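Local coordinates for cystathionine gamma-lyase (Saccharomyces cerevisiae, PDB 1N8P), which belongs to the Cys/Met-metabolism family of pyridoxal-5'-phosphate-dependent enzymes and assembles from four copies of its chain, at residues A81-A84 against T85-S89; L227-L230 against Q231-G235; P290-D293 against V294-Q298. All blocks are in the same frame, centred on the assembly; numbering follows the deposited sequence.

Contact 1 of 3, residues A81-A84 against T85-S89; sequences ATTA and TILQS
Helix 79-88 begins within the Ser-78 to Ser-80 part of the pyridoxal-5'-phosphate pocket, and here residues 81-84 meet residues 85-89 one turn on, with Ala-81 and Thr-85 tied by two bonds. The carbonyl Ala-81 O takes the backbone amide Thr-85 N at 2.9 Å, the ordinary helix bond. It also takes the hydroxyl Thr-85 OG1, likewise 2.9 Å from Ala-81 O. The two donors come at opposite faces of the carbonyl plane, each tilted from it by just under 30°. With chi1 at -56° the hydroxyl stands beside its own backbone N and points back down the helix, as threonine often does when it returns its hydroxyl to the preceding turn; the same torsion leaves the methyl CG2 anti to that N, beside the carbonyl carbon. The polar atom of a buried side chain is thus met within the helix itself.

Two and three residues further along, Leu-87 N bonds to Thr-83 O at 3.0 Å and Gln-88 N to Ala-84 O, also at 3.0 Å. Thr-83 and Leu-87 lie side by side and point the same way, methyl Thr-83 CG2 touching branch Leu-87 CD1 at 3.9 Å. At the end of the segment the hydroxyl Ser-89 OG turns back to Ile-86 O, 2.8 Å away.

The helix is covered from several sides: Tyr-109 and Phe-110 of helix 104-112 lie against Thr-83 and Leu-87, Leu-141 and Trp-143 of strand 139-144 against Ile-86, Phe-76 of strand 72-76 against Ala-81 and Thr-85, and Ile-234 of helix 221-234 against Thr-85 and Gln-88.

Contact 2 of 3, residues L227-L230 against Q231-G235; sequences LQFL and QNAIG
Gln-228 O is approached by two N-H donors from the following turn. The backbone amide Asn-232 N reaches it at 2.9 Å and nearly straight, with an N-H...O angle of 167°. The side-chain amide Gln-231 NE2 adds a weak bond to Gln-228 O at 3.4 Å. Gln-231 can do this because its CG is anti to its backbone N (chi1 -179°) and its chain runs on extended, which brings NE2 back over the preceding turn and also to 3.7 Å from Gln-228 CG. The two glutamine side chains cross at a slant, yet their amide planes are only 4° from parallel.

The other carbonyls of residues 227-230 are each met by an amide four residues on: Leu-227 O by Gln-231 N, Phe-229 O by Ala-233 N at 3.0 Å, and Leu-230 O by Ile-234 N. The last two bonds run almost straight out along the carbonyl direction, whereas Gln-231 N is clearly tilted from the plane of Leu-227's carbonyl. This is the final part of helix 221-234. It stops at Gly-235, which takes a positive phi while its amide still bonds to Gln-231 O at 2.9 Å. Beyond the turn, Gly-235 O accepts a hydrogen bond from Ser-78 OG of the second subunit, and Ser-78 belongs to the cofactor pocket there.

Two apolar contacts run along the helix. Phe-229 CE2 comes to 4.2 Å from the methyl Ala-233 CB, and Leu-230 CD2 to 4.5 Å from Ile-234 CG2. Leu-230 rests on Thr-85 and Gln-88 of helix 79-88, while Gln-231 packs against Phe-76 of strand 72-76 and Arg-57 of helix 55-67.

Contact 3 of 3, residues P290-D293 against V294-Q298; sequences PNYD and VVLKQ
Val-294 and Val-295 form the close side of this turn, folded back against Asn-291 and Tyr-292. Asn-291 O accepts from Val-294 N at 2.6 Å, and more weakly from Val-295 N at 3.3 Å. Leu-296 N then bonds to Tyr-292 O at 3.1 Å with an N-H...O angle of 172°. The Tyr-292 side chain, its CG anti to the backbone N (chi1 -164°), is carried along the helix, where ring atom CE1 meets the methyl Val-295 CG1 at 4.0 Å. The Leu-296 side chain lies obliquely by the same ring, though their exact spacing is uncertain. Val-294 and Val-295 are buried and both rest on Val-154.

Asp-293 and Lys-297 lie on the exposed side, and contact there is looser. Asp-293 OD2 stays 5.1 Å from Lys-297 NZ, too far for a pair. That amine has a salt bridge with Asp-156 instead.

A carbonyl shared between the amides three and four residues on, with Asn-291 at the N-cap position though its side chain makes no capping bond, is characteristic of the first turn of a helix, here the short helix 292-298.

In the fold
Contacts 1, 2 and 3 follow one another along the chain, each within a single helix: 79-88, 221-234 and 292-298. Contacts 1 and 2 are neighbours, their centres 10 Å apart, and they touch where Ser-89 CB packs on Leu-227 CD1 at 3.5 Å. Both lie beside strand 72-76, an edge strand of the seven-stranded mixed sheet whose order matches the large domain of aminotransferase-like PLP enzymes. Both also touch the second subunit, which puts this pair of helices where the cofactor pocket and the subunit interface meet. Contact 3 stands apart, its centre 36 Å from that of contact 2 and on the opposite side of the chain's centre; no other subunit touches it.

Contact 1 of 3, residues A81-A84 against T85-S89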
loop_
_atom_site.group_PDB
_atom_site.type_symbol
_atom_site.label_atom_id
_atom_site.label_comp_id
_atom_site.label_asym_id
_atom_site.label_seq_id
_atom_site.Cartn_x
_atom_site.Cartn_y
_atom_site.Cartn_z
ATOM N N ALA A 81 15.658 16.741 3.379
ATOM C CA ALA A 81 14.628 17.761 3.500
ATOM C C ALA A 81 14.626 18.324 4.917
ATOM O O ALA A 81 14.320 19.497 5.125
ATOM C CB ALA A 81 13.277 17.151 3.181
ATOM N N THR A 82 14.983 17.464 5.871
ATOM C CA THR A 82 15.030 17.774 7.297
ATOM C C THR A 82 16.214 18.668 7.629
ATOM O O THR A 82 16.158 19.487 8.557
ATOM C CB THR A 82 15.121 16.473 8.129
ATOM O OG1 THR A 82 13.943 15.694 7.908
ATOM C CG2 THR A 82 15.229 16.764 9.590
ATOM N N THR A 83 17.296 18.504 6.883
ATOM C CA THR A 83 18.481 19.319 7.085
ATOM C C THR A 83 18.185 20.636 6.402
ATOM O O THR A 83 18.635 21.700 6.828
ATOM C CB THR A 83 19.696 18.688 6.401
ATOM O OG1 THR A 83 20.078 17.499 7.106
ATOM C CG2 THR A 83 20.848 19.660 6.356
ATOM N N ALA A 84 17.404 20.540 5.330
ATOM C CA ALA A 84 17.037 21.697 4.530
ATOM C C ALA A 84 16.151 22.670 5.268
ATOM O O ALA A 84 16.365 23.877 5.199
ATOM C CB ALA A 84 16.353 21.254 3.236
ATOM N N THR A 85 15.146 22.149 5.954
ATOM C CA THR A 85 14.238 22.996 6.694
ATOM C C THR A 85 15.031 23.702 7.787
ATOM O O THR A 85 14.792 24.872 8.077
ATOM C CB THR A 85 13.110 22.158 7.300
ATOM O OG1 THR A 85 12.479 21.443 6.238
ATOM C CG2 THR A 85 12.070 23.044 8.027
ATOM N N ILE A 86 15.994 22.998 8.372
ATOM C CA ILE A 86 16.793 23.593 9.423
ATOM C C ILE A 86 17.679 24.725 8.878
ATOM O O ILE A 86 17.813 25.778 9.506
ATOM C CB ILE A 86 17.684 22.550 10.120
ATOM C CG1 ILE A 86 16.831 21.435 10.729
ATOM C CG2 ILE A 86 18.487 23.229 11.228
ATOM C CD1 ILE A 86 17.663 20.377 11.544
ATOM N N LEU A 87 18.278 24.527 7.714
ATOM C CA LEU A 87 19.110 25.568 7.172
ATOM C C LEU A 87 18.316 26.783 6.687
ATOM O O LEU A 87 18.799 27.909 6.756
ATOM C CB LEU A 87 19.955 25.016 6.040
ATOM C CG LEU A 87 20.991 23.983 6.473
ATOM C CD1 LEU A 87 21.613 23.341 5.253
ATOM C CD2 LEU A 87 22.067 24.634 7.306
ATOM N N GLN A 88 17.099 26.578 6.195
ATOM C CA GLN A 88 16.322 27.705 5.695
ATOM C C GLN A 88 15.605 28.422 6.823
ATOM O O GLN A 88 15.008 29.471 6.608
ATOM C CB GLN A 88 15.328 27.243 4.617
ATOM C CG GLN A 88 14.115 26.474 5.115
ATOM C CD GLN A 88 13.491 25.581 4.028
ATOM O OE1 GLN A 88 12.372 25.074 4.187
ATOM N NE2 GLN A 88 14.221 25.374 2.926
ATOM N N SER A 89 15.664 27.857 8.024
ATOM C CA SER A 89 15.036 28.476 9.179
ATOM C C SER A 89 16.055 29.465 9.737
ATOM O O SER A 89 15.744 30.268 10.628
ATOM C CB SER A 89 14.671 27.434 10.258
ATOM O OG SER A 89 15.800 26.996 11.008
#

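Contact 2 of 3, residues L227-L230 against Q231-G235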
loop_
_atom_site.group_PDB
_atom_site.type_symbol
_atom_site.label_atom_id
_atom_site.label_comp_id
_atom_site.label_asym_id
_atom_site.label_seq_id
_atom_site.Cartn_x
_atom_site.Cartn_y
_atom_site.Cartn_z
ATOM N N LEU A 227 10.244 25.820 12.767
ATOM C CA LEU A 227 10.524 24.652 11.934
ATOM C C LEU A 227 9.254 23.957 11.407
ATOM O O LEU A 227 9.222 23.498 10.266
ATOM C CB LEU A 227 11.388 23.665 12.729
ATOM C CG LEU A 227 12.802 23.290 12.236
ATOM C CD1 LEU A 227 13.487 24.439 11.523
ATOM C CD2 LEU A 227 13.630 22.856 13.432
ATOM N N GLN A 228 8.209 23.859 12.222
ATOM C CA GLN A 228 6.976 23.246 11.739
ATOM C C GLN A 228 6.339 24.212 10.737
ATOM O O GLN A 228 5.626 23.785 9.813
ATOM C CB GLN A 228 5.998 22.996 12.890
ATOM C CG GLN A 228 4.541 22.919 12.459
ATOM C CD GLN A 228 3.584 22.788 13.636
ATOM O OE1 GLN A 228 3.361 21.699 14.156
ATOM N NE2 GLN A 228 3.025 23.911 14.068
ATOM N N PHE A 229 6.592 25.517 10.921
ATOM C CA PHE A 229 6.027 26.503 10.016
ATOM C C PHE A 229 6.600 26.183 8.650
ATOM O O PHE A 229 5.874 25.738 7.780
ATOM C CB PHE A 229 6.377 27.947 10.420
ATOM C CG PHE A 229 5.814 28.998 9.470
ATOM C CD1 PHE A 229 4.530 29.506 9.638
ATOM C CD2 PHE A 229 6.557 29.440 8.375
ATOM C CE1 PHE A 229 3.996 30.433 8.732
ATOM C CE2 PHE A 229 6.023 30.364 7.469
ATOM C CZ PHE A 229 4.744 30.858 7.649
ATOM N N LEU A 230 7.902 26.384 8.473
ATOM C CA LEU A 230 8.553 26.080 7.196
ATOM C C LEU A 230 7.985 24.783 6.603
ATOM O O LEU A 230 7.676 24.716 5.404
ATOM C CB LEU A 230 10.066 25.916 7.391
ATOM C CG LEU A 230 10.891 27.181 7.612
ATOM C CD1 LEU A 230 12.250 26.829 8.132
ATOM C CD2 LEU A 230 11.023 27.939 6.298
ATOM N N GLN A 231 7.830 23.771 7.459
ATOM C CA GLN A 231 7.310 22.466 7.052
ATOM C C GLN A 231 5.984 22.622 6.333
ATOM O O GLN A 231 5.832 22.212 5.180
ATOM C CB GLN A 231 7.112 21.558 8.272
ATOM C CG GLN A 231 6.594 20.155 7.961
ATOM C CD GLN A 231 5.837 19.562 9.136
ATOM O OE1 GLN A 231 5.929 18.371 9.418
ATOM N NE2 GLN A 231 5.067 20.402 9.828
ATOM N N ASN A 232 5.020 23.224 7.021
ATOM C CA ASN A 232 3.705 23.407 6.444
ATOM C C ASN A 232 3.744 24.255 5.178
ATOM O O ASN A 232 2.994 24.015 4.239
ATOM C CB ASN A 232 2.785 24.053 7.468
ATOM C CG ASN A 232 1.414 24.315 6.920
ATOM O OD1 ASN A 232 0.569 23.431 6.921
ATOM N ND2 ASN A 232 1.184 25.535 6.432
ATOM N N ALA A 233 4.643 25.228 5.142
ATOM C CA ALA A 233 4.729 26.148 4.009
ATOM C C ALA A 233 5.544 25.683 2.821
ATOM O O ALA A 233 5.247 26.067 1.690
ATOM C CB ALA A 233 5.250 27.542 4.479
ATOM N N ILE A 234 6.589 24.899 3.059
ATOM C CA ILE A 234 7.402 24.418 1.942
ATOM C C ILE A 234 6.817 23.103 1.435
ATOM O O ILE A 234 7.007 22.741 0.280
ATOM C CB ILE A 234 8.858 24.165 2.355
ATOM C CG1 ILE A 234 8.894 23.014 3.379
ATOM C CG2 ILE A 234 9.486 25.465 2.872
ATOM C CD1 ILE A 234 10.260 22.446 3.657
ATOM N N GLY A 235 6.120 22.387 2.315
ATOM C CA GLY A 235 5.495 21.126 1.949
ATOM C C GLY A 235 6.358 19.877 1.776
ATOM O O GLY A 235 5.885 18.865 1.266
#

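Contact 3 of 3, residues P290-D293 against V294-Q298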
loop_
_atom_site.group_PDB
_atom_site.type_symbol
_atom_site.label_atom_id
_atom_site.label_comp_id
_atom_site.label_asym_id
_atom_site.label_seq_id
_atom_site.Cartn_x
_atom_site.Cartn_y
_atom_site.Cartn_z
ATOM N N PRO A 290 39.677 5.512 19.683
ATOM C CA PRO A 290 40.180 6.834 20.016
ATOM C C PRO A 290 39.328 7.636 20.951
ATOM O O PRO A 290 39.835 8.382 21.767
ATOM C CB PRO A 290 40.329 7.480 18.658
ATOM C CG PRO A 290 40.883 6.353 17.878
ATOM C CD PRO A 290 39.968 5.199 18.276
ATOM N N ASN A 291 38.029 7.484 20.879
ATOM C CA ASN A 291 37.228 8.310 21.761
ATOM C C ASN A 291 36.370 7.452 22.685
ATOM O O ASN A 291 35.336 7.907 23.188
ATOM C CB ASN A 291 36.360 9.249 20.900
ATOM C CG ASN A 291 37.134 9.854 19.695
ATOM O OD1 ASN A 291 37.949 10.782 19.849
ATOM N ND2 ASN A 291 36.874 9.316 18.493
ATOM N N TYR A 292 36.834 6.229 22.936
ATOM C CA TYR A 292 36.080 5.297 23.751
ATOM C C TYR A 292 35.497 5.887 25.024
ATOM O O TYR A 292 34.492 5.384 25.547
ATOM C CB TYR A 292 36.917 4.068 24.101
ATOM C CG TYR A 292 36.049 2.934 24.592
ATOM C CD1 TYR A 292 35.311 2.158 23.695
ATOM C CD2 TYR A 292 35.852 2.729 25.951
ATOM C CE1 TYR A 292 34.390 1.223 24.137
ATOM C CE2 TYR A 292 34.934 1.798 26.408
ATOM C CZ TYR A 292 34.198 1.052 25.502
ATOM O OH TYR A 292 33.238 0.183 25.972
ATOM N N ASP A 293 36.122 6.952 25.518
ATOM C CA ASP A 293 35.679 7.618 26.739
ATOM C C ASP A 293 34.312 8.248 26.503
ATOM O O ASP A 293 33.446 8.208 27.370
ATOM C CB ASP A 293 36.713 8.673 27.169
ATOM C CG ASP A 293 36.756 9.913 26.238
ATOM O OD1 ASP A 293 37.023 9.788 25.012
ATOM O OD2 ASP A 293 36.535 11.031 26.759
ATOM N N VAL A 294 34.128 8.805 25.307
ATOM C CA VAL A 294 32.871 9.443 24.911
ATOM C C VAL A 294 31.786 8.393 24.665
ATOM O O VAL A 294 30.622 8.562 25.034
ATOM C CB VAL A 294 33.059 10.259 23.629
ATOM C CG1 VAL A 294 31.765 10.928 23.257
ATOM C CG2 VAL A 294 34.160 11.268 23.826
ATOM N N VAL A 295 32.198 7.307 24.028
ATOM C CA VAL A 295 31.332 6.195 23.723
ATOM C C VAL A 295 30.646 5.814 25.021
ATOM O O VAL A 295 29.430 5.823 25.106
ATOM C CB VAL A 295 32.184 5.042 23.189
ATOM C CG1 VAL A 295 31.403 3.733 23.207
ATOM C CG2 VAL A 295 32.651 5.387 21.790
ATOM N N LEU A 296 31.456 5.527 26.043
ATOM C CA LEU A 296 30.976 5.139 27.370
ATOM C C LEU A 296 30.059 6.144 28.081
ATOM O O LEU A 296 29.462 5.799 29.104
ATOM C CB LEU A 296 32.159 4.842 28.281
ATOM C CG LEU A 296 32.983 3.592 28.020
ATOM C CD1 LEU A 296 34.230 3.581 28.905
ATOM C CD2 LEU A 296 32.122 2.384 28.293
ATOM N N LYS A 297 29.967 7.372 27.564
ATOM C CA LYS A 297 29.111 8.395 28.161
ATOM C C LYS A 297 27.923 8.784 27.284
ATOM O O LYS A 297 26.941 9.349 27.777
ATOM C CB LYS A 297 29.920 9.657 28.514
ATOM C CG LYS A 297 30.914 10.112 27.460
ATOM C CD LYS A 297 31.351 11.579 27.630
ATOM C CE LYS A 297 31.980 11.879 28.975
ATOM N NZ LYS A 297 32.525 13.288 29.031
ATOM N N GLN A 298 27.995 8.476 25.991
ATOM C CA GLN A 298 26.896 8.819 25.087
ATOM C C GLN A 298 26.109 7.616 24.542
ATOM O O GLN A 298 24.910 7.729 24.262
ATOM C CB GLN A 298 27.428 9.675 23.936
ATOM C CG GLN A 298 27.376 11.148 24.248
ATOM C CD GLN A 298 28.108 12.012 23.246
ATOM O OE1 GLN A 298 28.019 13.236 23.311
ATOM N NE2 GLN A 298 28.840 11.391 22.322
#